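Local structure of minor structural protein 5 (Lactococcus phage Tuc2009, 5E7T) at residues Tyr25-Lys37 / Ser194-Phe206. The protein is probably an accessory baseplate component of the phage, with a carbohydrate-binding-like domain that may help it recognise the host cell surface. Residues are numbered along the deposited sequence; the frame is centred on the assembly and turned at random.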
ATOM      1  N   TYR B  25     -35.912 -40.754 -27.807  1.00 61.66           N
ATOM      2  CA  TYR B  25     -35.361 -40.043 -26.641  1.00 60.17           C
ATOM      3  C   TYR B  25     -35.502 -38.529 -26.842  1.00 65.39           C
ATOM      4  O   TYR B  25     -35.267 -38.043 -27.961  1.00 65.54           O
ATOM      5  CB  TYR B  25     -33.884 -40.421 -26.384  1.00 59.97           C
ATOM      6  CG  TYR B  25     -33.413 -40.165 -24.970  1.00 60.18           C
ATOM      7  CD1 TYR B  25     -33.857 -40.952 -23.916  1.00 62.53           C
ATOM      8  CD2 TYR B  25     -32.496 -39.160 -24.689  1.00 60.55           C
ATOM      9  CE1 TYR B  25     -33.422 -40.732 -22.612  1.00 62.61           C
ATOM     10  CE2 TYR B  25     -32.056 -38.924 -23.381  1.00 61.39           C
ATOM     11  CZ  TYR B  25     -32.519 -39.721 -22.347  1.00 67.87           C
ATOM     12  OH  TYR B  25     -32.114 -39.536 -21.046  1.00 70.17           O
ATOM     13  N   PRO B  26     -35.905 -37.767 -25.796  1.00 61.06           N
ATOM     14  CA  PRO B  26     -36.137 -36.342 -26.001  1.00 59.95           C
ATOM     15  C   PRO B  26     -34.894 -35.530 -26.295  1.00 65.30           C
ATOM     16  O   PRO B  26     -33.810 -35.804 -25.773  1.00 67.81           O
ATOM     17  CB  PRO B  26     -36.848 -35.904 -24.715  1.00 61.01           C
ATOM     18  CG  PRO B  26     -36.517 -36.875 -23.726  1.00 65.47           C
ATOM     19  CD  PRO B  26     -36.301 -38.173 -24.434  1.00 62.47           C
ATOM     20  N   ASN B  27     -35.068 -34.547 -27.175  1.00 59.58           N
ATOM     21  CA  ASN B  27     -34.064 -33.570 -27.557  1.00 58.07           C
ATOM     22  C   ASN B  27     -34.276 -32.316 -26.710  1.00 61.17           C
ATOM     23  O   ASN B  27     -35.411 -32.005 -26.340  1.00 59.65           O
ATOM     24  CB  ASN B  27     -34.226 -33.205 -29.024  1.00 56.09           C
ATOM     25  CG  ASN B  27     -33.695 -34.207 -29.984  1.00 76.59           C
ATOM     26  OD1 ASN B  27     -32.597 -34.733 -29.827  1.00 72.00           O
ATOM     27  ND2 ASN B  27     -34.428 -34.417 -31.059  1.00 76.56           N
ATOM     28  N   LEU B  28     -33.184 -31.581 -26.429  1.00 59.16           N
ATOM     29  CA  LEU B  28     -33.226 -30.331 -25.662  1.00 58.91           C
ATOM     30  C   LEU B  28     -33.892 -29.196 -26.459  1.00 60.86           C
ATOM     31  O   LEU B  28     -33.815 -29.156 -27.686  1.00 60.39           O
ATOM     32  CB  LEU B  28     -31.816 -29.903 -25.220  1.00 59.23           C
ATOM     33  CG  LEU B  28     -31.232 -30.594 -24.004  1.00 64.71           C
ATOM     34  CD1 LEU B  28     -29.753 -30.318 -23.900  1.00 65.15           C
ATOM     35  CD2 LEU B  28     -31.959 -30.189 -22.719  1.00 67.68           C
ATOM     36  N   ASN B  29     -34.527 -28.275 -25.740  1.00 55.77           N
ATOM     37  CA  ASN B  29     -35.226 -27.138 -26.291  1.00 54.25           C
ATOM     38  C   ASN B  29     -34.234 -26.068 -26.580  1.00 59.20           C
ATOM     39  O   ASN B  29     -33.263 -25.867 -25.826  1.00 59.79           O
ATOM     40  CB  ASN B  29     -36.228 -26.607 -25.257  1.00 52.39           C
ATOM     41  CG  ASN B  29     -37.424 -25.866 -25.804  1.00 64.31           C
ATOM     42  OD1 ASN B  29     -37.370 -25.215 -26.852  1.00 60.58           O
ATOM     43  ND2 ASN B  29     -38.546 -25.973 -25.111  1.00 50.59           N
ATOM     44  N   LEU B  30     -34.512 -25.321 -27.650  1.00 56.09           N
ATOM     45  CA  LEU B  30     -33.723 -24.153 -28.047  1.00 54.64           C
ATOM     46  C   LEU B  30     -34.428 -22.868 -27.594  1.00 58.30           C
ATOM     47  O   LEU B  30     -33.838 -21.807 -27.665  1.00 57.69           O
ATOM     48  CB  LEU B  30     -33.437 -24.171 -29.552  1.00 53.75           C
ATOM     49  CG  LEU B  30     -32.412 -25.204 -29.981  1.00 55.86           C
ATOM     50  CD1 LEU B  30     -32.532 -25.509 -31.441  1.00 55.81           C
ATOM     51  CD2 LEU B  30     -31.042 -24.742 -29.666  1.00 55.67           C
ATOM     52  N   LEU B  31     -35.671 -22.976 -27.078  1.00 56.29           N
ATOM     53  CA  LEU B  31     -36.422 -21.826 -26.544  1.00 56.89           C
ATOM     54  C   LEU B  31     -36.065 -21.553 -25.062  1.00 60.86           C
ATOM     55  O   LEU B  31     -35.576 -22.444 -24.386  1.00 60.35           O
ATOM     56  CB  LEU B  31     -37.948 -21.980 -26.723  1.00 56.64           C
ATOM     57  CG  LEU B  31     -38.462 -22.294 -28.113  1.00 61.00           C
ATOM     58  CD1 LEU B  31     -39.939 -22.270 -28.133  1.00 61.75           C
ATOM     59  CD2 LEU B  31     -37.963 -21.323 -29.114  1.00 62.06           C
ATOM     60  N   VAL B  32     -36.313 -20.333 -24.580  1.00 57.91           N
ATOM     61  CA  VAL B  32     -35.986 -19.852 -23.230  1.00 58.74           C
ATOM     62  C   VAL B  32     -37.276 -19.609 -22.416  1.00 64.85           C
ATOM     63  O   VAL B  32     -38.161 -18.874 -22.879  1.00 66.66           O
ATOM     64  CB  VAL B  32     -35.159 -18.537 -23.326  1.00 63.28           C
ATOM     65  CG1 VAL B  32     -34.872 -17.975 -21.948  1.00 64.85           C
ATOM     66  CG2 VAL B  32     -33.862 -18.732 -24.095  1.00 62.56           C
ATOM     67  N   ASN B  33     -37.340 -20.149 -21.179  1.00 59.88           N
ATOM     68  CA  ASN B  33     -38.495 -20.027 -20.275  1.00 60.01           C
ATOM     69  C   ASN B  33     -39.783 -20.651 -20.860  1.00 64.83           C
ATOM     70  O   ASN B  33     -40.879 -20.139 -20.623  1.00 66.66           O
ATOM     71  CB  ASN B  33     -38.718 -18.574 -19.819  1.00 59.20           C
ATOM     72  CG  ASN B  33     -39.590 -18.443 -18.601  1.00 81.86           C
ATOM     73  OD1 ASN B  33     -39.504 -19.234 -17.657  1.00 83.01           O
ATOM     74  ND2 ASN B  33     -40.463 -17.446 -18.605  1.00 69.91           N
ATOM     75  N   SER B  34     -39.655 -21.782 -21.583  1.00 59.19           N
ATOM     76  CA  SER B  34     -40.796 -22.485 -22.167  1.00 58.45           C
ATOM     77  C   SER B  34     -41.774 -22.991 -21.107  1.00 64.18           C
ATOM     78  O   SER B  34     -42.923 -23.301 -21.424  1.00 65.45           O
ATOM     79  CB  SER B  34     -40.339 -23.620 -23.084  1.00 59.29           C
ATOM     80  OG  SER B  34     -39.396 -24.489 -22.484  1.00 61.63           O
ATOM     81  N   SER B  35     -41.324 -23.033 -19.849  1.00 60.02           N
ATOM     82  CA  SER B  35     -42.088 -23.491 -18.692  1.00 60.05           C
ATOM     83  C   SER B  35     -43.057 -22.433 -18.128  1.00 63.82           C
ATOM     84  O   SER B  35     -43.832 -22.751 -17.220  1.00 64.95           O
ATOM     85  CB  SER B  35     -41.128 -23.957 -17.608  1.00 63.83           C
ATOM     86  OG  SER B  35     -39.960 -23.150 -17.611  1.00 77.76           O
ATOM     87  N   ALA B  36     -43.016 -21.192 -18.666  1.00 58.59           N
ATOM     88  CA  ALA B  36     -43.806 -20.030 -18.244  1.00 59.27           C
ATOM     89  C   ALA B  36     -43.740 -19.746 -16.738  1.00 64.95           C
ATOM     90  O   ALA B  36     -44.776 -19.472 -16.111  1.00 66.11           O
ATOM     91  CB  ALA B  36     -45.244 -20.157 -18.709  1.00 60.15           C
ATOM     92  N   LYS B  37     -42.509 -19.826 -16.164  1.00 60.72           N
ATOM     93  CA  LYS B  37     -42.199 -19.619 -14.742  1.00 60.99           C
ATOM     94  C   LYS B  37     -42.592 -18.220 -14.325  1.00 67.67           C
ATOM     95  O   LYS B  37     -43.071 -18.001 -13.209  1.00 68.81           O
ATOM     96  CB  LYS B  37     -40.681 -19.687 -14.517  1.00 62.63           C
ATOM     97  CG  LYS B  37     -40.014 -21.022 -14.556  1.00 74.24           C
ATOM     98  CD  LYS B  37     -38.508 -20.810 -14.310  1.00 84.57           C
ATOM     99  CE  LYS B  37     -37.651 -20.734 -15.570  1.00 98.66           C
ATOM    100  NZ  LYS B  37     -37.577 -22.042 -16.303  1.00109.72           N
ATOM    101  N   SER B 194     -34.623 -25.851 -21.755  1.00 57.79           N
ATOM    102  CA  SER B 194     -33.376 -25.596 -22.471  1.00 56.81           C
ATOM    103  C   SER B 194     -32.184 -26.231 -21.752  1.00 61.16           C
ATOM    104  O   SER B 194     -32.319 -26.643 -20.609  1.00 60.43           O
ATOM    105  CB  SER B 194     -33.196 -24.104 -22.719  1.00 61.11           C
ATOM    106  OG  SER B 194     -32.587 -23.368 -21.667  1.00 75.84           O
ATOM    107  N   ALA B 195     -31.031 -26.356 -22.430  1.00 59.66           N
ATOM    108  CA  ALA B 195     -29.788 -26.898 -21.850  1.00 59.26           C
ATOM    109  C   ALA B 195     -29.393 -26.165 -20.555  1.00 62.90           C
ATOM    110  O   ALA B 195     -28.997 -26.797 -19.567  1.00 63.28           O
ATOM    111  CB  ALA B 195     -28.666 -26.768 -22.854  1.00 59.80           C
ATOM    112  N   SER B 196     -29.537 -24.834 -20.555  1.00 58.43           N
ATOM    113  CA  SER B 196     -29.207 -24.056 -19.378  1.00 59.35           C
ATOM    114  C   SER B 196     -30.194 -24.229 -18.213  1.00 64.16           C
ATOM    115  O   SER B 196     -29.865 -23.818 -17.101  1.00 67.26           O
ATOM    116  CB  SER B 196     -29.032 -22.585 -19.735  1.00 63.52           C
ATOM    117  OG  SER B 196     -30.211 -21.842 -19.480  1.00 75.75           O
ATOM    118  N   GLU B 197     -31.390 -24.794 -18.449  1.00 57.35           N
ATOM    119  CA  GLU B 197     -32.353 -24.915 -17.366  1.00 56.77           C
ATOM    120  C   GLU B 197     -32.635 -26.369 -16.949  1.00 62.58           C
ATOM    121  O   GLU B 197     -33.126 -26.593 -15.832  1.00 63.93           O
ATOM    122  CB  GLU B 197     -33.647 -24.119 -17.642  1.00 57.64           C
ATOM    123  CG  GLU B 197     -34.186 -24.154 -19.053  1.00 65.05           C
ATOM    124  CD  GLU B 197     -35.087 -22.998 -19.449  1.00 84.09           C
ATOM    125  OE1 GLU B 197     -36.303 -23.237 -19.650  1.00 77.58           O
ATOM    126  OE2 GLU B 197     -34.574 -21.858 -19.566  1.00 68.98           O
ATOM    127  N   VAL B 198     -32.240 -27.346 -17.799  1.00 58.40           N
ATOM    128  CA  VAL B 198     -32.412 -28.790 -17.599  1.00 57.76           C
ATOM    129  C   VAL B 198     -31.696 -29.303 -16.317  1.00 64.72           C
ATOM    130  O   VAL B 198     -30.627 -28.824 -15.941  1.00 64.99           O
ATOM    131  CB  VAL B 198     -32.022 -29.590 -18.885  1.00 60.34           C
ATOM    132  CG1 VAL B 198     -30.529 -29.549 -19.167  1.00 59.73           C
ATOM    133  CG2 VAL B 198     -32.535 -31.027 -18.856  1.00 60.10           C
ATOM    134  N   THR B 199     -32.347 -30.252 -15.634  1.00 63.20           N
ATOM    135  CA  THR B 199     -31.885 -30.938 -14.427  1.00 63.26           C
ATOM    136  C   THR B 199     -31.973 -32.459 -14.699  1.00 69.80           C
ATOM    137  O   THR B 199     -32.541 -32.868 -15.716  1.00 68.66           O
ATOM    138  CB  THR B 199     -32.781 -30.566 -13.238  1.00 61.14           C
ATOM    139  OG1 THR B 199     -34.083 -31.135 -13.421  1.00 63.84           O
ATOM    140  CG2 THR B 199     -32.888 -29.084 -13.024  1.00 50.69           C
ATOM    141  N   THR B 200     -31.453 -33.286 -13.769  1.00 68.76           N
ATOM    142  CA  THR B 200     -31.471 -34.754 -13.840  1.00 68.58           C
ATOM    143  C   THR B 200     -32.907 -35.260 -13.923  1.00 72.70           C
ATOM    144  O   THR B 200     -33.195 -36.114 -14.755  1.00 73.23           O
ATOM    145  CB  THR B 200     -30.650 -35.352 -12.670  1.00 75.03           C
ATOM    146  OG1 THR B 200     -29.286 -34.901 -12.769  1.00 72.05           O
ATOM    147  CG2 THR B 200     -30.689 -36.878 -12.627  1.00 71.63           C
ATOM    148  N   ALA B 201     -33.809 -34.680 -13.103  1.00 69.26           N
ATOM    149  CA  ALA B 201     -35.237 -35.021 -13.011  1.00 68.59           C
ATOM    150  C   ALA B 201     -35.993 -34.961 -14.329  1.00 73.76           C
ATOM    151  O   ALA B 201     -36.915 -35.752 -14.520  1.00 76.74           O
ATOM    152  CB  ALA B 201     -35.917 -34.114 -12.007  1.00 69.55           C
ATOM    153  N   ASP B 202     -35.621 -34.019 -15.228  1.00 67.35           N
ATOM    154  CA  ASP B 202     -36.269 -33.752 -16.513  1.00 64.90           C
ATOM    155  C   ASP B 202     -36.131 -34.854 -17.546  1.00 68.39           C
ATOM    156  O   ASP B 202     -36.847 -34.817 -18.549  1.00 70.25           O
ATOM    157  CB  ASP B 202     -35.775 -32.417 -17.106  1.00 65.57           C
ATOM    158  CG  ASP B 202     -36.087 -31.198 -16.263  1.00 74.89           C
ATOM    159  OD1 ASP B 202     -37.237 -31.089 -15.776  1.00 74.41           O
ATOM    160  OD2 ASP B 202     -35.185 -30.335 -16.105  1.00 82.74           O
ATOM    161  N   TRP B 203     -35.227 -35.817 -17.341  1.00 62.51           N
ATOM    162  CA  TRP B 203     -35.024 -36.874 -18.333  1.00 61.54           C
ATOM    163  C   TRP B 203     -35.827 -38.150 -18.057  1.00 68.55           C
ATOM    164  O   TRP B 203     -36.139 -38.405 -16.888  1.00 70.09           O
ATOM    165  CB  TRP B 203     -33.529 -37.198 -18.455  1.00 59.19           C
ATOM    166  CG  TRP B 203     -32.706 -36.042 -18.927  1.00 59.12           C
ATOM    167  CD1 TRP B 203     -31.990 -35.180 -18.154  1.00 61.65           C
ATOM    168  CD2 TRP B 203     -32.554 -35.589 -20.287  1.00 58.45           C
ATOM    169  NE1 TRP B 203     -31.376 -34.233 -18.946  1.00 60.28           N
ATOM    170  CE2 TRP B 203     -31.691 -34.471 -20.260  1.00 60.99           C
ATOM    171  CE3 TRP B 203     -33.054 -36.031 -21.532  1.00 59.30           C
ATOM    172  CZ2 TRP B 203     -31.338 -33.768 -21.420  1.00 59.44           C
ATOM    173  CZ3 TRP B 203     -32.699 -35.336 -22.680  1.00 59.76           C
ATOM    174  CH2 TRP B 203     -31.828 -34.234 -22.619  1.00 59.96           C
ATOM    175  N   PRO B 204     -36.107 -39.003 -19.095  1.00 65.45           N
ATOM    176  CA  PRO B 204     -36.799 -40.277 -18.842  1.00 65.69           C
ATOM    177  C   PRO B 204     -36.093 -41.120 -17.787  1.00 70.50           C
ATOM    178  O   PRO B 204     -34.854 -41.156 -17.775  1.00 70.36           O
ATOM    179  CB  PRO B 204     -36.745 -40.974 -20.200  1.00 67.11           C
ATOM    180  CG  PRO B 204     -36.661 -39.885 -21.185  1.00 70.30           C
ATOM    181  CD  PRO B 204     -35.825 -38.840 -20.542  1.00 66.32           C
ATOM    182  N   LYS B 205     -36.889 -41.766 -16.895  1.00 67.68           N
ATOM    183  CA  LYS B 205     -36.429 -42.604 -15.777  1.00 68.77           C
ATOM    184  C   LYS B 205     -36.373 -44.100 -16.081  1.00 73.92           C
ATOM    185  O   LYS B 205     -35.561 -44.814 -15.469  1.00 74.87           O
ATOM    186  CB  LYS B 205     -37.286 -42.358 -14.520  1.00 72.19           C
ATOM    187  CG  LYS B 205     -36.808 -41.166 -13.703  1.00 92.40           C
ATOM    188  CD  LYS B 205     -37.904 -40.544 -12.841  1.00105.53           C
ATOM    189  CE  LYS B 205     -37.578 -39.112 -12.449  1.00114.43           C
ATOM    190  NZ  LYS B 205     -37.942 -38.143 -13.518  1.00121.34           N
ATOM    191  N   PHE B 206     -37.241 -44.574 -17.010  1.00 69.61           N
ATOM    192  CA  PHE B 206     -37.376 -45.987 -17.394  1.00 69.42           C
ATOM    193  C   PHE B 206     -37.109 -46.260 -18.878  1.00 72.19           C
ATOM    194  O   PHE B 206     -37.459 -45.447 -19.730  1.00 70.52           O
ATOM    195  CB  PHE B 206     -38.755 -46.542 -16.974  1.00 71.80           C
ATOM    196  CG  PHE B 206     -39.065 -46.347 -15.506  1.00 74.06           C
ATOM    197  CD1 PHE B 206     -39.607 -45.150 -15.043  1.00 76.54           C
ATOM    198  CD2 PHE B 206     -38.776 -47.341 -14.579  1.00 76.99           C
ATOM    199  CE1 PHE B 206     -39.839 -44.948 -13.677  1.00 77.69           C
ATOM    200  CE2 PHE B 206     -39.013 -47.140 -13.214  1.00 79.94           C
ATOM    201  CZ  PHE B 206     -39.541 -45.945 -12.772  1.00 77.36           C
TER
HETATM  202  O   HOH W   1     -37.030 -23.346 -22.278  1.00 71.67           O
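Asn29 and Ser194 bring the two backbones closest, their CA atoms 4.5 Å apart, with the CA-H of Ser194 directed at Asn29 O. From there the chains run in opposite senses and spread: Ser194 O accepts the amides of both Glu197 and Val198, turning 194-206 outward before it returns at Trp203 and Pro204. Into this bend reaches Leu28, whose CD2 lies 3.9 Å from both Val198 CB and Trp203 CZ2, while its CD1 meets the methyl of Ala195. The indole and the Tyr25 ring are almost parallel (4°) but slid apart, with centroids 5.5 Å from each other and little overlap. Pro26 O comes in at the indole edge, in its plane, and the Pro26 ring packs against that of Pro204, CD to CG 3.7 Å. At the other end, Glu197 has CG wedged between its backbone N and carbonyl carbon (chi1 40°), and the extended chain carries OE1 to a water, 2.7 Å away. That water also donates to Leu31 O and accepts from Ser34 OG, which Tyr191 holds as well; Lys37 NZ adds a long salt bridge to OE1 (3.8 Å). Asn29 packs on strand 171-184 of the large beta-sandwich, whereas Tyr25 and Trp203 rest on Arg232 and Pro239 of the smaller domain: the chain passes out along 25-37 and back along 194-206, a double linker between domains.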